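Side-chain contacts in mandelate racemase/muconate lactonizing protein (Thermobispora bispora, PDB 3VC5), which probably catalyses the magnesium-dependent dehydration of D-glucarate to 5-dehydro-4-deoxy-D-glucarate, the first step of D-glucarate breakdown: residues 26-31 with 82-87; 52-57 with 75-80; 215-220 with 242-247. All coordinates share one frame; numbering follows the deposited sequence.

Contact 1: 26-31 with 82-87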
loop_
_atom_site.group_PDB
_atom_site.type_symbol
_atom_site.label_atom_id
_atom_site.label_comp_id
_atom_site.label_asym_id
_atom_site.label_seq_id
_atom_site.Cartn_x
_atom_site.Cartn_y
_atom_site.Cartn_z
ATOM N N ARG A 26 -5.406 -27.423 -2.375
ATOM C CA ARG A 26 -5.631 -28.766 -2.916
ATOM C C ARG A 26 -6.367 -28.689 -4.250
ATOM O O ARG A 26 -6.020 -29.398 -5.214
ATOM C CB ARG A 26 -6.456 -29.627 -1.942
ATOM C CG ARG A 26 -6.593 -31.091 -2.388
ATOM C CD ARG A 26 -7.924 -31.712 -1.950
ATOM N NE ARG A 26 -8.245 -31.436 -0.550
ATOM C CZ ARG A 26 -9.483 -31.334 -0.064
ATOM N NH1 ARG A 26 -9.672 -31.083 1.226
ATOM N NH2 ARG A 26 -10.535 -31.474 -0.866
ATOM N N GLU A 27 -7.389 -27.830 -4.320
ATOM C CA GLU A 27 -8.184 -27.736 -5.548
ATOM C C GLU A 27 -8.842 -26.361 -5.634
ATOM O O GLU A 27 -9.019 -25.674 -4.611
ATOM C CB GLU A 27 -9.214 -28.877 -5.677
ATOM C CG GLU A 27 -10.476 -28.662 -4.893
ATOM C CD GLU A 27 -11.487 -29.807 -5.017
ATOM O OE1 GLU A 27 -12.321 -29.813 -5.959
ATOM O OE2 GLU A 27 -11.464 -30.693 -4.146
ATOM N N VAL A 28 -9.187 -25.952 -6.851
ATOM C CA VAL A 28 -9.823 -24.655 -7.061
ATOM C C VAL A 28 -10.981 -24.911 -8.013
ATOM O O VAL A 28 -10.779 -25.377 -9.145
ATOM C CB VAL A 28 -8.850 -23.609 -7.647
ATOM C CG1 VAL A 28 -9.575 -22.256 -7.794
ATOM C CG2 VAL A 28 -7.624 -23.456 -6.730
ATOM N N ARG A 29 -12.199 -24.690 -7.521
ATOM C CA ARG A 29 -13.397 -24.957 -8.296
ATOM C C ARG A 29 -13.826 -23.670 -8.958
ATOM O O ARG A 29 -13.899 -22.632 -8.299
ATOM C CB ARG A 29 -14.496 -25.438 -7.351
ATOM C CG ARG A 29 -14.069 -26.670 -6.561
ATOM C CD ARG A 29 -15.032 -26.927 -5.364
ATOM N NE ARG A 29 -14.614 -28.123 -4.627
ATOM C CZ ARG A 29 -14.998 -28.424 -3.388
ATOM N NH1 ARG A 29 -15.777 -27.590 -2.697
ATOM N NH2 ARG A 29 -14.569 -29.554 -2.823
ATOM N N VAL A 30 -14.087 -23.732 -10.256
ATOM C CA VAL A 30 -14.454 -22.550 -11.016
ATOM C C VAL A 30 -15.807 -22.783 -11.660
ATOM O O VAL A 30 -15.970 -23.731 -12.419
ATOM C CB VAL A 30 -13.395 -22.237 -12.114
ATOM C CG1 VAL A 30 -13.865 -21.015 -12.938
ATOM C CG2 VAL A 30 -12.016 -21.993 -11.489
ATOM N N THR A 31 -16.780 -21.920 -11.333
ATOM C CA THR A 31 -18.166 -22.093 -11.768
ATOM C C THR A 31 -18.762 -20.839 -12.397
ATOM O O THR A 31 -19.024 -19.857 -11.690
ATOM C CB THR A 31 -19.053 -22.507 -10.570
ATOM O OG1 THR A 31 -18.431 -23.616 -9.901
ATOM C CG2 THR A 31 -20.472 -22.922 -11.044
ATOM N N ALA A 82 -7.750 -21.602 -16.503
ATOM C CA ALA A 82 -6.353 -21.978 -16.725
ATOM C C ALA A 82 -5.480 -21.675 -15.493
ATOM O O ALA A 82 -4.654 -22.503 -15.066
ATOM C CB ALA A 82 -5.818 -21.239 -17.943
ATOM N N ALA A 83 -5.665 -20.496 -14.905
ATOM C CA ALA A 83 -4.918 -20.146 -13.702
ATOM C C ALA A 83 -5.283 -21.067 -12.527
ATOM O O ALA A 83 -4.398 -21.542 -11.791
ATOM C CB ALA A 83 -5.149 -18.669 -13.336
ATOM N N ALA A 84 -6.581 -21.356 -12.367
ATOM C CA ALA A 84 -7.034 -22.182 -11.268
ATOM C C ALA A 84 -6.339 -23.538 -11.294
ATOM O O ALA A 84 -5.943 -24.053 -10.250
ATOM C CB ALA A 84 -8.541 -22.375 -11.334
ATOM N N ALA A 85 -6.186 -24.101 -12.495
ATOM C CA ALA A 85 -5.608 -25.436 -12.658
ATOM C C ALA A 85 -4.135 -25.493 -12.238
ATOM O O ALA A 85 -3.602 -26.590 -11.976
ATOM C CB ALA A 85 -5.773 -25.913 -14.110
ATOM N N ARG A 86 -3.490 -24.322 -12.158
ATOM C CA ARG A 86 -2.074 -24.236 -11.845
ATOM C C ARG A 86 -1.803 -23.745 -10.407
ATOM O O ARG A 86 -0.650 -23.497 -10.050
ATOM C CB ARG A 86 -1.320 -23.390 -12.892
ATOM C CG ARG A 86 -1.451 -23.923 -14.321
ATOM C CD ARG A 86 -0.164 -24.516 -14.827
ATOM N NE ARG A 86 0.930 -23.541 -14.832
ATOM C CZ ARG A 86 1.261 -22.771 -15.871
ATOM N NH1 ARG A 86 0.585 -22.847 -17.013
ATOM N NH2 ARG A 86 2.277 -21.921 -15.770
ATOM N N LEU A 87 -2.850 -23.611 -9.575
ATOM C CA LEU A 87 -2.658 -23.170 -8.185
ATOM C C LEU A 87 -2.466 -24.273 -7.125
ATOM O O LEU A 87 -1.869 -24.015 -6.070
ATOM C CB LEU A 87 -3.781 -22.237 -7.734
ATOM C CG LEU A 87 -3.913 -20.931 -8.518
ATOM C CD1 LEU A 87 -4.979 -20.048 -7.892
ATOM C CD2 LEU A 87 -2.592 -20.165 -8.608
#

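Contact 2: 52-57 with 75-80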
loop_
_atom_site.group_PDB
_atom_site.type_symbol
_atom_site.label_atom_id
_atom_site.label_comp_id
_atom_site.label_asym_id
_atom_site.label_seq_id
_atom_site.Cartn_x
_atom_site.Cartn_y
_atom_site.Cartn_z
ATOM N N LEU A 52 -23.396 -12.144 -16.276
ATOM C CA LEU A 52 -22.532 -13.310 -16.063
ATOM C C LEU A 52 -21.527 -13.011 -14.935
ATOM O O LEU A 52 -21.046 -11.877 -14.797
ATOM C CB LEU A 52 -21.730 -13.554 -17.343
ATOM C CG LEU A 52 -22.547 -13.689 -18.642
ATOM C CD1 LEU A 52 -21.643 -13.930 -19.846
ATOM C CD2 LEU A 52 -23.611 -14.789 -18.529
ATOM N N ARG A 53 -21.151 -14.049 -14.199
ATOM C CA ARG A 53 -20.076 -13.974 -13.201
ATOM C C ARG A 53 -19.381 -15.321 -13.174
ATOM O O ARG A 53 -19.930 -16.323 -13.676
ATOM C CB ARG A 53 -20.593 -13.650 -11.782
ATOM C CG ARG A 53 -21.273 -12.291 -11.631
ATOM C CD ARG A 53 -20.333 -11.115 -11.830
ATOM N NE ARG A 53 -19.676 -10.681 -10.589
ATOM C CZ ARG A 53 -18.840 -9.641 -10.540
ATOM N NH1 ARG A 53 -18.583 -8.969 -11.660
ATOM N NH2 ARG A 53 -18.239 -9.287 -9.396
ATOM N N THR A 54 -18.219 -15.359 -12.530
ATOM C CA THR A 54 -17.529 -16.618 -12.297
ATOM C C THR A 54 -17.301 -16.701 -10.799
ATOM O O THR A 54 -16.778 -15.754 -10.163
ATOM C CB THR A 54 -16.152 -16.663 -13.013
ATOM O OG1 THR A 54 -16.354 -16.497 -14.411
ATOM C CG2 THR A 54 -15.469 -18.014 -12.766
ATOM N N ILE A 55 -17.778 -17.790 -10.221
ATOM C CA ILE A 55 -17.539 -18.061 -8.817
ATOM C C ILE A 55 -16.329 -18.973 -8.653
ATOM O O ILE A 55 -16.202 -19.993 -9.331
ATOM C CB ILE A 55 -18.782 -18.714 -8.178
ATOM C CG1 ILE A 55 -20.008 -17.843 -8.480
ATOM C CG2 ILE A 55 -18.561 -18.970 -6.692
ATOM C CD1 ILE A 55 -19.946 -16.422 -8.021
ATOM N N VAL A 56 -15.448 -18.599 -7.737
ATOM C CA VAL A 56 -14.278 -19.420 -7.456
ATOM C C VAL A 56 -14.297 -19.919 -6.018
ATOM O O VAL A 56 -14.578 -19.159 -5.093
ATOM C CB VAL A 56 -12.972 -18.573 -7.677
ATOM C CG1 VAL A 56 -11.738 -19.297 -7.144
ATOM C CG2 VAL A 56 -12.834 -18.230 -9.152
ATOM N N GLU A 57 -13.987 -21.205 -5.824
ATOM C CA GLU A 57 -13.880 -21.733 -4.478
ATOM C C GLU A 57 -12.550 -22.439 -4.321
ATOM O O GLU A 57 -12.283 -23.426 -5.032
ATOM C CB GLU A 57 -15.047 -22.698 -4.162
ATOM C CG GLU A 57 -15.012 -23.181 -2.699
ATOM C CD GLU A 57 -16.178 -24.076 -2.320
ATOM O OE1 GLU A 57 -16.678 -24.841 -3.193
ATOM O OE2 GLU A 57 -16.588 -24.024 -1.132
ATOM N N ALA A 75 -13.716 -15.028 -22.455
ATOM C CA ALA A 75 -12.264 -14.964 -22.502
ATOM C C ALA A 75 -11.663 -14.890 -21.098
ATOM O O ALA A 75 -10.610 -15.504 -20.802
ATOM C CB ALA A 75 -11.808 -13.794 -23.362
ATOM N N HIS A 76 -12.327 -14.153 -20.221
ATOM C CA HIS A 76 -11.895 -14.073 -18.836
ATOM C C HIS A 76 -12.076 -15.407 -18.121
ATOM O O HIS A 76 -11.161 -15.861 -17.420
ATOM C CB HIS A 76 -12.676 -12.979 -18.095
ATOM C CG HIS A 76 -12.217 -12.761 -16.681
ATOM N ND1 HIS A 76 -10.966 -12.266 -16.372
ATOM C CD2 HIS A 76 -12.848 -12.957 -15.493
ATOM C CE1 HIS A 76 -10.850 -12.149 -15.064
ATOM N NE2 HIS A 76 -11.972 -12.593 -14.503
ATOM N N LEU A 77 -13.273 -15.991 -18.240
ATOM C CA LEU A 77 -13.544 -17.299 -17.669
ATOM C C LEU A 77 -12.447 -18.309 -18.059
ATOM O O LEU A 77 -11.977 -19.106 -17.223
ATOM C CB LEU A 77 -14.917 -17.793 -18.149
ATOM C CG LEU A 77 -15.310 -19.234 -17.829
ATOM C CD1 LEU A 77 -15.350 -19.488 -16.312
ATOM C CD2 LEU A 77 -16.695 -19.518 -18.482
ATOM N N GLU A 78 -12.041 -18.295 -19.328
ATOM C CA GLU A 78 -10.998 -19.230 -19.795
ATOM C C GLU A 78 -9.663 -19.030 -19.071
ATOM O O GLU A 78 -8.970 -20.001 -18.716
ATOM C CB GLU A 78 -10.798 -19.131 -21.316
ATOM C CG GLU A 78 -11.988 -19.656 -22.103
ATOM C CD GLU A 78 -11.877 -19.357 -23.594
ATOM O OE1 GLU A 78 -10.975 -18.565 -23.990
ATOM O OE2 GLU A 78 -12.704 -19.910 -24.361
ATOM N N GLN A 79 -9.306 -17.775 -18.837
ATOM C CA GLN A 79 -8.081 -17.461 -18.100
ATOM C C GLN A 79 -8.185 -17.858 -16.640
ATOM O O GLN A 79 -7.207 -18.374 -16.069
ATOM C CB GLN A 79 -7.706 -15.975 -18.221
ATOM C CG GLN A 79 -7.318 -15.548 -19.635
ATOM C CD GLN A 79 -6.211 -16.387 -20.293
ATOM O OE1 GLN A 79 -6.327 -16.770 -21.478
ATOM N NE2 GLN A 79 -5.131 -16.666 -19.552
ATOM N N VAL A 80 -9.361 -17.667 -16.033
ATOM C CA VAL A 80 -9.541 -18.022 -14.637
ATOM C C VAL A 80 -9.431 -19.550 -14.503
ATOM O O VAL A 80 -8.790 -20.044 -13.566
ATOM C CB VAL A 80 -10.877 -17.485 -14.098
ATOM C CG1 VAL A 80 -11.176 -18.010 -12.681
ATOM C CG2 VAL A 80 -10.884 -15.941 -14.084
#

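Contact 3: 215-220 with 242-247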
loop_
_atom_site.group_PDB
_atom_site.type_symbol
_atom_site.label_atom_id
_atom_site.label_comp_id
_atom_site.label_asym_id
_atom_site.label_seq_id
_atom_site.Cartn_x
_atom_site.Cartn_y
_atom_site.Cartn_z
ATOM N N PHE A 215 -29.736 10.046 -22.182
ATOM C CA PHE A 215 -30.563 11.111 -22.764
ATOM C C PHE A 215 -29.730 12.358 -22.958
ATOM O O PHE A 215 -28.644 12.468 -22.391
ATOM C CB PHE A 215 -31.740 11.404 -21.841
ATOM C CG PHE A 215 -32.809 10.350 -21.880
ATOM C CD1 PHE A 215 -32.925 9.413 -20.857
ATOM C CD2 PHE A 215 -33.697 10.293 -22.947
ATOM C CE1 PHE A 215 -33.908 8.443 -20.897
ATOM C CE2 PHE A 215 -34.691 9.329 -22.999
ATOM C CZ PHE A 215 -34.796 8.390 -21.970
ATOM N N PRO A 216 -30.235 13.319 -23.740
ATOM C CA PRO A 216 -29.464 14.551 -23.870
ATOM C C PRO A 216 -29.097 15.110 -22.496
ATOM O O PRO A 216 -29.874 14.988 -21.544
ATOM C CB PRO A 216 -30.424 15.492 -24.601
ATOM C CG PRO A 216 -31.263 14.548 -25.453
ATOM C CD PRO A 216 -31.432 13.300 -24.603
ATOM N N PRO A 217 -27.910 15.712 -22.381
ATOM C CA PRO A 217 -27.454 16.116 -21.045
ATOM C C PRO A 217 -28.470 17.015 -20.308
ATOM O O PRO A 217 -28.602 16.914 -19.085
ATOM C CB PRO A 217 -26.155 16.894 -21.317
ATOM C CG PRO A 217 -25.846 16.729 -22.772
ATOM C CD PRO A 217 -26.901 15.903 -23.437
ATOM N N GLU A 218 -29.164 17.909 -21.017
ATOM C CA GLU A 218 -30.066 18.809 -20.292
ATOM C C GLU A 218 -31.166 18.021 -19.566
ATOM O O GLU A 218 -31.602 18.411 -18.486
ATOM C CB GLU A 218 -30.647 19.911 -21.184
ATOM C CG GLU A 218 -31.520 19.418 -22.320
ATOM C CD GLU A 218 -30.731 19.195 -23.601
ATOM O OE1 GLU A 218 -29.491 18.974 -23.513
ATOM O OE2 GLU A 218 -31.359 19.247 -24.688
ATOM N N GLN A 219 -31.583 16.896 -20.136
ATOM C CA GLN A 219 -32.610 16.074 -19.496
ATOM C C GLN A 219 -32.075 15.359 -18.245
ATOM O O GLN A 219 -32.809 15.134 -17.266
ATOM C CB GLN A 219 -33.168 15.061 -20.497
ATOM C CG GLN A 219 -34.006 15.675 -21.604
ATOM C CD GLN A 219 -34.465 14.649 -22.632
ATOM O OE1 GLN A 219 -34.824 13.519 -22.287
ATOM N NE2 GLN A 219 -34.471 15.040 -23.894
ATOM N N GLU A 220 -30.799 14.987 -18.282
ATOM C CA GLU A 220 -30.179 14.308 -17.157
ATOM C C GLU A 220 -29.889 15.301 -16.055
ATOM O O GLU A 220 -30.043 14.981 -14.876
ATOM C CB GLU A 220 -28.930 13.555 -17.625
ATOM C CG GLU A 220 -29.301 12.534 -18.724
ATOM C CD GLU A 220 -28.186 11.557 -19.095
ATOM O OE1 GLU A 220 -26.994 11.910 -18.924
ATOM O OE2 GLU A 220 -28.522 10.462 -19.629
ATOM N N ALA A 242 -18.383 8.984 -20.082
ATOM C CA ALA A 242 -17.605 9.627 -21.151
ATOM C C ALA A 242 -18.433 9.969 -22.400
ATOM O O ALA A 242 -17.887 10.112 -23.501
ATOM C CB ALA A 242 -16.386 8.777 -21.518
ATOM N N ALA A 243 -19.748 10.068 -22.233
ATOM C CA ALA A 243 -20.649 10.372 -23.357
ATOM C C ALA A 243 -20.587 11.821 -23.856
ATOM O O ALA A 243 -21.195 12.125 -24.875
ATOM C CB ALA A 243 -22.101 10.005 -22.999
ATOM N N TRP A 244 -19.870 12.707 -23.161
ATOM C CA TRP A 244 -19.940 14.141 -23.496
ATOM C C TRP A 244 -18.618 14.676 -24.033
ATOM O O TRP A 244 -17.543 14.157 -23.686
ATOM C CB TRP A 244 -20.343 15.002 -22.294
ATOM C CG TRP A 244 -21.642 14.602 -21.637
ATOM C CD1 TRP A 244 -22.664 13.877 -22.192
ATOM C CD2 TRP A 244 -22.056 14.925 -20.302
ATOM N NE1 TRP A 244 -23.683 13.706 -21.266
ATOM C CE2 TRP A 244 -23.343 14.361 -20.110
ATOM C CE3 TRP A 244 -21.473 15.642 -19.255
ATOM C CZ2 TRP A 244 -24.051 14.501 -18.905
ATOM C CZ3 TRP A 244 -22.182 15.774 -18.054
ATOM C CH2 TRP A 244 -23.454 15.206 -17.897
ATOM N N THR A 245 -18.707 15.741 -24.829
ATOM C CA THR A 245 -17.541 16.499 -25.238
ATOM C C THR A 245 -17.047 17.321 -24.057
ATOM O O THR A 245 -17.743 17.473 -23.041
ATOM C CB THR A 245 -17.894 17.480 -26.370
ATOM O OG1 THR A 245 -18.842 18.435 -25.885
ATOM C CG2 THR A 245 -18.478 16.743 -27.558
ATOM N N VAL A 246 -15.852 17.876 -24.189
ATOM C CA VAL A 246 -15.325 18.752 -23.160
ATOM C C VAL A 246 -16.235 19.984 -22.953
ATOM O O VAL A 246 -16.594 20.335 -21.808
ATOM C CB VAL A 246 -13.883 19.183 -23.537
ATOM C CG1 VAL A 246 -13.414 20.344 -22.678
ATOM C CG2 VAL A 246 -12.932 17.968 -23.396
ATOM N N GLU A 247 -16.618 20.615 -24.049
ATOM C CA GLU A 247 -17.465 21.797 -24.023
ATOM C C GLU A 247 -18.768 21.528 -23.290
ATOM O O GLU A 247 -19.127 22.247 -22.424
ATOM C CB GLU A 247 -17.721 22.293 -25.455
ATOM C CG GLU A 247 -18.046 23.796 -25.556
ATOM C CD GLU A 247 -18.672 24.277 -26.902
ATOM O OE1 GLU A 247 -19.588 25.110 -26.864
ATOM O OE2 GLU A 247 -18.246 23.849 -27.984
HETATM O O HOH W 1 -26.129 12.389 -21.452
#

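Contact 1: 26-31 with 82-87
Arg-29 NE donates to Glu-27 OE1 at 3.1 Å with an N-H...O angle of 167°, on the face of the strand turned from the one where Val-28 and Val-30 meet Ala-84. The acceptor sits at the edge of the guanidinium and in its plane, whereas the donor stands above the carboxylate plane, 81° out of it. The other carboxylate oxygen, Glu-27 OE2, pairs more loosely with Arg-26 NH2 at 3.5 Å. Consecutive residues can share this face because Arg-26 and Glu-27 both lie opposite Val-59, a classic beta bulge.

The contact itself is apolar. Ala-84 CB lies between two methyls, 3.7 Å from Val-28 CG1 and 3.5 Å from Val-30 CG2; the second pair is tighter than ordinary van der Waals contact. Val-28 holds CG1 anti to its own backbone N (chi1 -178°), which sets CG2 beside that N and carries it to Leu-87 CB at 4.2 Å. The same CG2 lies 3.9 Å from Ala-84 O, an oxygen already engaged by Leu-87 N at 3.2 Å. A methyl side chain on the helix thus lets the backbones come close, with 5.6 Å between Val-28 CA and Ala-84 CA.

Helix 74-85 here covers an edge strand of the antiparallel three-stranded sheet in the family's N-terminal domain. Strand 25-36 borders strand 50-60, to which Arg-29 NH1 adds a salt bridge with Glu-57 OE1. Phe-134 of helix 123-146 packs on both Val-28 and Leu-87, and helix 95-106 meets Leu-87 through Ile-98 and Arg-101.

Contact 2: 52-57 with 75-80
Leu-77 holds CG anti to its backbone N, and chi2 of 60° then brings CD1 to the fork of the Thr-54 side chain. Thr-54 in turn has CG2 anti to its own N and OG1 beside it (chi1 -59°), presenting both branches to this one methyl: Leu-77 CD1 lies 3.7 Å from Thr-54 OG1 and 3.8 Å from Thr-54 CG2. The approach to the hydroxyl is van der Waals contact; the polar need of this buried OG1 is met by a hydrogen bond with Tyr-71 O.

One helical turn further on, Val-80 CG1 reaches Val-56 CG2 at 3.9 Å, methyl against methyl, and stands 4.3 Å from Thr-54 CG2. The other methyl, Val-80 CG2, covers one face of the His-76 ring, 3.5 Å above its plane and displaced toward the rim. That ring is positioned further by a hydrogen bond between His-76 NE2 and Thr-70 OG1 and by an edge-to-face packing with Tyr-71.

The axes of strand 52-57 and helix 75-80 run almost parallel, 8° apart, and approach to 9.4 Å. This is a helix laid along the sheet of the N-terminal domain of the enolase superfamily, and all four touching residues are buried. Strand 50-60 is the middle one of three: Val-28 and Val-30 of strand 25-36 flank the contact, Thr-70 of strand 65-71 lies beside Thr-54, and Ala-133 and Phe-134 of helix 123-146 pack on Val-56.

Contact 3: 215-220 with 242-247
Pro-217 lies over one face of the Trp-244 indole while Glu-220 comes to the ring's edge. The Trp-244 side chain leaves the backbone with CG beside its own N and anti to the carbonyl carbon (chi1 -56°), a torsion that carries the indole toward the start of helix 217-230. Pro-217 CB stands 3.7 Å above the ring plane, offset toward the rim, and is 4.0 Å from Trp-244 CE2. Glu-220 likewise has CG beside its backbone N, anti to the carbonyl carbon, and with the chain extended beyond CG it brings OE1 to 3.9 Å from Trp-244 CZ2, carboxylate and indole planes 50° apart.

Both segments run from the loop after a barrel strand (208-211, 236-239) into the first turn of the following helix (217-230, 246-255) in the modified (beta/alpha)8 barrel of the enolase superfamily. Pro-216 and Thr-245 occupy the two N-cap positions, and Thr-245 OG1 caps Thr-248 N. The side chain of Glu-220 is about 7 Å from that of Lys-211, a predicted proton acceptor, and about 8 Å from that of the magnesium ligand Asp-239.

A water in the plane of the indole bridges the two segments. It accepts from Trp-244 NE1 at 2.8 Å, donates to Phe-215 O at 2.7 Å and makes a weak bond to Glu-220 OE1. A leucine in place of Trp-244 has no ring N-H and no flat face, and is likely to leave the water without the donor that ties it to this loop and to open a gap against the Pro-217 ring. The Glu-220 carboxylate is also held by backbone N-H groups of the loop leading into its helix: OE2 accepts from Phe-215 N at 2.9 Å (167°), reached from above the carboxylate plane, and from Val-214 N, while OE1 accepts from Gly-213 N.

How the contacts relate
From the N terminus, strand 25-36 comes first, and contact 1 closes the outer loop by bringing it to the end of helix 74-85. Contact 2 is nested inside: strand 50-60 meets the preceding turns of that helix after only 17 intervening residues. Their centres are 10 Å apart. They touch directly, Thr-31 O lying 2.8 Å from Ile-55 N in a probable hydrogen bond; since both use helix 74-85, that one helix packs on two neighbouring strands of one sheet. Contact 3 opens later, in series with both, and joins successive strand-to-helix connections of the barrel domain. Its centre lies about 34 Å from that of contact 2 and 44 Å from that of contact 1, across the chain's centre.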